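Local coordinates for protein tRNA endonuclease VMS1 (Saccharomyces cerevisiae, PDB 5WHG) that cleaves polypeptidyl-tRNAs downstream of the ribosome-associated quality control pathway, releasing incompletely synthesized polypeptides for degradation, at residues S160-F165 / V175-K180; K340-T345 / C359-L364. All coordinates share one frame; numbering follows the deposited sequence.

Contact 1. Residues S160-F165 / V175-K180; sequences SPYIYF and VLAIYK
The ring of Tyr162 lies between Ala177, whose CB sits over one face 4.0 Å from CG, and its own neighbour Pro161, whose CG covers the opposite face; Ile178 O comes up at the edge. Tyr162 CE1 in turn rests over a face of Tyr179, toward the rim, 3.4 Å from CE1 of that ring, with the planes inclined at 46°. The two phenols run side by side in the same direction, Tyr162 OH bonding to Lys365 and Tyr179 OH to Glu360. An alanine in place of Tyr179 is likely to open a gap beside Tyr162 CE1 and to leave Glu360 OE1 without the phenol, with Lys365 remaining as its partner. Strands 162-166 and 176-179 form an antiparallel beta hairpin at the middle of a four-stranded sheet. Ile163 N reaches Ile178 O at 2.8 Å; Phe165 with Leu176 is the next hydrogen-bonded pair, beyond the non-hydrogen-bonded Tyr164 and Ala177. On the face of Ile163 and Phe165, Ile178 CG2 meets the edge of the Phe165 ring, 3.8 Å from CE1, beside helix 191-198. Past the strand end, Lys180 N bonds to Pro161 O, while its side chain, bent at chi3 (72°), brings NZ to 2.8 Å from Ser160 O.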
loop_
_atom_site.group_PDB
_atom_site.type_symbol
_atom_site.label_atom_id
_atom_site.label_comp_id
_atom_site.label_asym_id
_atom_site.label_seq_id
_atom_site.Cartn_x
_atom_site.Cartn_y
_atom_site.Cartn_z
ATOM N N SER A 160 -21.098 -0.551 0.277
ATOM C CA SER A 160 -20.143 -1.632 0.510
ATOM C C SER A 160 -18.705 -1.258 0.147
ATOM O O SER A 160 -18.450 -0.683 -0.916
ATOM C CB SER A 160 -20.536 -2.879 -0.279
ATOM O OG SER A 160 -19.507 -3.854 -0.193
ATOM N N PRO A 161 -17.763 -1.625 1.022
ATOM C CA PRO A 161 -16.353 -1.278 0.791
ATOM C C PRO A 161 -15.638 -2.156 -0.218
ATOM O O PRO A 161 -14.489 -1.844 -0.562
ATOM C CB PRO A 161 -15.729 -1.462 2.177
ATOM C CG PRO A 161 -16.533 -2.588 2.767
ATOM C CD PRO A 161 -17.950 -2.379 2.272
ATOM N N TYR A 162 -16.260 -3.237 -0.692
ATOM C CA TYR A 162 -15.579 -4.244 -1.496
ATOM C C TYR A 162 -16.070 -4.271 -2.935
ATOM O O TYR A 162 -17.129 -3.746 -3.289
ATOM C CB TYR A 162 -15.774 -5.649 -0.930
ATOM C CG TYR A 162 -15.269 -5.908 0.455
ATOM C CD1 TYR A 162 -13.925 -5.746 0.769
ATOM C CD2 TYR A 162 -16.131 -6.396 1.438
ATOM C CE1 TYR A 162 -13.461 -6.018 2.036
ATOM C CE2 TYR A 162 -15.680 -6.674 2.699
ATOM C CZ TYR A 162 -14.347 -6.481 2.998
ATOM O OH TYR A 162 -13.904 -6.749 4.269
ATOM N N ILE A 163 -15.275 -4.956 -3.746
ATOM C CA ILE A 163 -15.620 -5.380 -5.093
ATOM C C ILE A 163 -15.445 -6.893 -5.121
ATOM O O ILE A 163 -14.543 -7.422 -4.456
ATOM C CB ILE A 163 -14.732 -4.657 -6.131
ATOM C CG1 ILE A 163 -15.242 -3.233 -6.347
ATOM C CG2 ILE A 163 -14.635 -5.417 -7.436
ATOM C CD1 ILE A 163 -14.507 -2.480 -7.417
ATOM N N TYR A 164 -16.337 -7.593 -5.838
ATOM C CA TYR A 164 -16.440 -9.051 -5.767
ATOM C C TYR A 164 -16.163 -9.704 -7.112
ATOM O O TYR A 164 -16.526 -9.167 -8.166
ATOM C CB TYR A 164 -17.822 -9.488 -5.290
ATOM C CG TYR A 164 -18.259 -8.837 -4.005
ATOM C CD1 TYR A 164 -17.844 -9.334 -2.784
ATOM C CD2 TYR A 164 -19.092 -7.726 -4.014
ATOM C CE1 TYR A 164 -18.235 -8.743 -1.598
ATOM C CE2 TYR A 164 -19.494 -7.132 -2.834
ATOM C CZ TYR A 164 -19.057 -7.644 -1.623
ATOM O OH TYR A 164 -19.445 -7.062 -0.437
ATOM N N PHE A 165 -15.530 -10.876 -7.058
ATOM C CA PHE A 165 -15.351 -11.740 -8.218
ATOM C C PHE A 165 -15.844 -13.153 -7.898
ATOM O O PHE A 165 -15.963 -13.549 -6.731
ATOM C CB PHE A 165 -13.882 -11.786 -8.671
ATOM C CG PHE A 165 -13.313 -10.445 -9.008
ATOM C CD1 PHE A 165 -12.706 -9.665 -8.025
ATOM C CD2 PHE A 165 -13.390 -9.948 -10.301
ATOM C CE1 PHE A 165 -12.182 -8.414 -8.328
ATOM C CE2 PHE A 165 -12.870 -8.689 -10.612
ATOM C CZ PHE A 165 -12.261 -7.925 -9.620
ATOM N N VAL A 175 -16.572 -16.598 -3.644
ATOM C CA VAL A 175 -16.653 -15.153 -3.864
ATOM C C VAL A 175 -15.452 -14.425 -3.284
ATOM O O VAL A 175 -15.322 -14.319 -2.067
ATOM C CB VAL A 175 -17.936 -14.573 -3.265
ATOM C CG1 VAL A 175 -18.056 -13.077 -3.608
ATOM C CG2 VAL A 175 -19.154 -15.390 -3.722
ATOM N N LEU A 176 -14.583 -13.916 -4.149
ATOM C CA LEU A 176 -13.373 -13.229 -3.723
ATOM C C LEU A 176 -13.622 -11.727 -3.684
ATOM O O LEU A 176 -14.158 -11.154 -4.640
ATOM C CB LEU A 176 -12.202 -13.567 -4.644
ATOM C CG LEU A 176 -11.673 -14.998 -4.464
ATOM C CD1 LEU A 176 -10.945 -15.487 -5.700
ATOM C CD2 LEU A 176 -10.749 -15.089 -3.259
ATOM N N ALA A 177 -13.246 -11.103 -2.571
ATOM C CA ALA A 177 -13.504 -9.692 -2.322
ATOM C C ALA A 177 -12.189 -8.929 -2.257
ATOM O O ALA A 177 -11.193 -9.446 -1.737
ATOM C CB ALA A 177 -14.284 -9.500 -1.018
ATOM N N ILE A 178 -12.194 -7.704 -2.795
ATOM C CA ILE A 178 -11.042 -6.805 -2.780
ATOM C C ILE A 178 -11.527 -5.398 -2.424
ATOM O O ILE A 178 -12.623 -4.991 -2.827
ATOM C CB ILE A 178 -10.311 -6.820 -4.141
ATOM C CG1 ILE A 178 -9.066 -5.932 -4.112
ATOM C CG2 ILE A 178 -11.225 -6.334 -5.252
ATOM C CD1 ILE A 178 -8.220 -6.056 -5.368
ATOM N N TYR A 179 -10.719 -4.655 -1.661
ATOM C CA TYR A 179 -11.136 -3.335 -1.175
ATOM C C TYR A 179 -11.203 -2.309 -2.305
ATOM O O TYR A 179 -10.246 -2.153 -3.074
ATOM C CB TYR A 179 -10.182 -2.823 -0.097
ATOM C CG TYR A 179 -10.450 -3.329 1.289
ATOM C CD1 TYR A 179 -11.534 -2.873 2.010
ATOM C CD2 TYR A 179 -9.607 -4.249 1.889
ATOM C CE1 TYR A 179 -11.792 -3.329 3.295
ATOM C CE2 TYR A 179 -9.856 -4.722 3.179
ATOM C CZ TYR A 179 -10.953 -4.256 3.878
ATOM O OH TYR A 179 -11.212 -4.713 5.162
ATOM N N LYS A 180 -12.326 -1.579 -2.375
ATOM C CA LYS A 180 -12.496 -0.550 -3.403
ATOM C C LYS A 180 -11.424 0.527 -3.309
ATOM O O LYS A 180 -11.009 1.084 -4.335
ATOM C CB LYS A 180 -13.881 0.088 -3.290
ATOM C CG LYS A 180 -15.014 -0.763 -3.818
ATOM C CD LYS A 180 -16.346 -0.431 -3.153
ATOM C CE LYS A 180 -16.898 0.911 -3.595
ATOM N NZ LYS A 180 -18.318 1.071 -3.154
#

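Contact 2. Residues K340-T345 / C359-L364; sequences KSFPFT and CELSYL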
loop_
_atom_site.group_PDB
_atom_site.type_symbol
_atom_site.label_atom_id
_atom_site.label_comp_id
_atom_site.label_asym_id
_atom_site.label_seq_id
_atom_site.Cartn_x
_atom_site.Cartn_y
_atom_site.Cartn_z
ATOM N N LYS A 340 -6.137 8.471 0.913
ATOM C CA LYS A 340 -7.334 7.705 1.220
ATOM C C LYS A 340 -7.298 7.209 2.656
ATOM O O LYS A 340 -6.239 6.868 3.191
ATOM C CB LYS A 340 -7.474 6.507 0.283
ATOM C CG LYS A 340 -7.474 6.868 -1.186
ATOM C CD LYS A 340 -7.377 5.609 -2.000
ATOM C CE LYS A 340 -7.271 5.922 -3.461
ATOM N NZ LYS A 340 -7.399 4.669 -4.235
ATOM N N SER A 341 -8.477 7.142 3.265
ATOM C CA SER A 341 -8.613 6.440 4.529
ATOM C C SER A 341 -8.298 4.956 4.376
ATOM O O SER A 341 -8.362 4.381 3.286
ATOM C CB SER A 341 -10.027 6.587 5.069
ATOM O OG SER A 341 -10.205 7.888 5.568
ATOM N N PHE A 342 -7.959 4.342 5.496
ATOM C CA PHE A 342 -7.988 2.890 5.591
ATOM C C PHE A 342 -9.439 2.422 5.672
ATOM O O PHE A 342 -10.185 2.890 6.538
ATOM C CB PHE A 342 -7.224 2.414 6.827
ATOM C CG PHE A 342 -5.727 2.553 6.728
ATOM C CD1 PHE A 342 -4.954 1.522 6.215
ATOM C CD2 PHE A 342 -5.088 3.693 7.191
ATOM C CE1 PHE A 342 -3.571 1.616 6.158
ATOM C CE2 PHE A 342 -3.690 3.808 7.128
ATOM C CZ PHE A 342 -2.936 2.766 6.619
ATOM N N PRO A 343 -9.877 1.508 4.808
ATOM C CA PRO A 343 -11.281 1.067 4.852
ATOM C C PRO A 343 -11.598 0.107 5.997
ATOM O O PRO A 343 -12.527 -0.698 5.900
ATOM C CB PRO A 343 -11.471 0.395 3.488
ATOM C CG PRO A 343 -10.119 -0.107 3.147
ATOM C CD PRO A 343 -9.154 0.932 3.659
ATOM N N PHE A 344 -10.853 0.183 7.090
ATOM C CA PHE A 344 -11.104 -0.667 8.246
ATOM C C PHE A 344 -10.432 -0.027 9.444
ATOM O O PHE A 344 -9.438 0.686 9.295
ATOM C CB PHE A 344 -10.564 -2.078 8.029
ATOM C CG PHE A 344 -9.259 -2.090 7.328
ATOM C CD1 PHE A 344 -8.090 -1.818 8.021
ATOM C CD2 PHE A 344 -9.200 -2.314 5.961
ATOM C CE1 PHE A 344 -6.876 -1.791 7.367
ATOM C CE2 PHE A 344 -7.995 -2.295 5.298
ATOM C CZ PHE A 344 -6.824 -2.032 6.001
ATOM N N THR A 345 -10.972 -0.284 10.633
ATOM C CA THR A 345 -10.349 0.277 11.824
ATOM C C THR A 345 -8.953 -0.298 12.017
ATOM O O THR A 345 -8.636 -1.405 11.566
ATOM C CB THR A 345 -11.187 0.013 13.066
ATOM O OG1 THR A 345 -11.244 -1.397 13.294
ATOM C CG2 THR A 345 -12.582 0.567 12.878
ATOM N N CYS A 359 -1.307 -6.097 4.924
ATOM C CA CYS A 359 -1.771 -7.447 4.605
ATOM C C CYS A 359 -3.284 -7.483 4.474
ATOM O O CYS A 359 -3.821 -8.207 3.631
ATOM C CB CYS A 359 -1.308 -8.451 5.655
ATOM S SG CYS A 359 0.461 -8.798 5.630
ATOM N N GLU A 360 -3.982 -6.685 5.288
ATOM C CA GLU A 360 -5.436 -6.558 5.198
ATOM C C GLU A 360 -5.898 -5.913 3.885
ATOM O O GLU A 360 -7.017 -6.181 3.437
ATOM C CB GLU A 360 -5.947 -5.753 6.390
ATOM C CG GLU A 360 -7.429 -5.503 6.392
ATOM C CD GLU A 360 -8.212 -6.786 6.298
ATOM O OE1 GLU A 360 -9.181 -6.822 5.511
ATOM O OE2 GLU A 360 -7.849 -7.761 7.000
ATOM N N LEU A 361 -5.087 -5.051 3.260
ATOM C CA LEU A 361 -5.489 -4.458 1.983
ATOM C C LEU A 361 -5.057 -5.276 0.767
ATOM O O LEU A 361 -5.689 -5.177 -0.296
ATOM C CB LEU A 361 -4.907 -3.049 1.829
ATOM C CG LEU A 361 -5.404 -1.854 2.645
ATOM C CD1 LEU A 361 -4.297 -0.805 2.745
ATOM C CD2 LEU A 361 -6.641 -1.247 2.007
ATOM N N SER A 362 -4.011 -6.081 0.892
ATOM C CA SER A 362 -3.322 -6.602 -0.271
ATOM C C SER A 362 -3.618 -8.069 -0.559
ATOM O O SER A 362 -3.070 -8.617 -1.524
ATOM C CB SER A 362 -1.812 -6.377 -0.102
ATOM O OG SER A 362 -1.327 -7.021 1.067
ATOM N N TYR A 363 -4.478 -8.720 0.224
ATOM C CA TYR A 363 -4.869 -10.107 -0.019
ATOM C C TYR A 363 -6.368 -10.178 -0.267
ATOM O O TYR A 363 -7.155 -9.529 0.434
ATOM C CB TYR A 363 -4.506 -11.026 1.155
ATOM C CG TYR A 363 -3.029 -11.301 1.271
ATOM C CD1 TYR A 363 -2.188 -10.411 1.945
ATOM C CD2 TYR A 363 -2.467 -12.456 0.721
ATOM C CE1 TYR A 363 -0.834 -10.652 2.053
ATOM C CE2 TYR A 363 -1.106 -12.713 0.833
ATOM C CZ TYR A 363 -0.297 -11.801 1.495
ATOM O OH TYR A 363 1.052 -12.033 1.610
ATOM N N LEU A 364 -6.763 -10.966 -1.264
ATOM C CA LEU A 364 -8.188 -11.140 -1.499
ATOM C C LEU A 364 -8.826 -11.812 -0.287
ATOM O O LEU A 364 -8.174 -12.553 0.451
ATOM C CB LEU A 364 -8.428 -11.960 -2.765
ATOM C CG LEU A 364 -7.976 -11.363 -4.096
ATOM C CD1 LEU A 364 -8.308 -12.315 -5.225
ATOM C CD2 LEU A 364 -8.590 -9.978 -4.354
#
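Leu361 is the bump that enters the hollow formed by Phe342, Pro343 and Phe344. Its branched end divides the work: CD2 fits against the proline ring, 3.7 Å from Pro343 CD, CD1 reaches the Phe342 ring 4.2 Å from CD1 there, and CG meets the edge of Phe344, near the ring plane, 3.6 Å from CZ. Phe344 is itself inserted between two surfaces. Glu360 CG sits over the centre of one face, 3.5 Å from the ring centroid and 15° off the normal, a CH-pi contact, while Phe342 CB lies above the opposite face toward the rim. In the VLRF1 domain, which mediates binding to the 60S subunit, this joins the loop after strand 339-340 to the C-terminal part of helix 351-362. The aromatic ring takes its place because Phe344 CG stands between the backbone N and the carbonyl carbon (chi1 39°), directing it at the helix. In Glu360 the bend at chi2 (55°) lays the aliphatic part on the ring and turns the carboxylate away from it, where OE1 forms a salt bridge with Lys365 beside its bond to Tyr179. Leu361 also touches Phe314 of strand 313-316, and Phe342 packs on Ala357 of helix 351-362.

How the contacts relate
The two contacts illustrate how local chemistry follows place in the fold. Contact 1 lies farther out, about 17 Å from the centre of the chain to its own centre, against about 8 Å for contact 2, yet both are only partly buried. Paired backbones hold the hairpin together, with side chains added on both faces; contact 2 joins a loop to a helix through side chains alone and buries less surface, 205 against 657 Å². They hold different elements but meet at Tyr179, whose OH lies 2.9 Å from Glu360 OE1 and whose ring packs against Pro343 and Phe344. Ile178 packs on Leu364, just where the chain leaves helix 351-362 and enters strand 365-366, the neighbour of strand 176-179 in the same sheet.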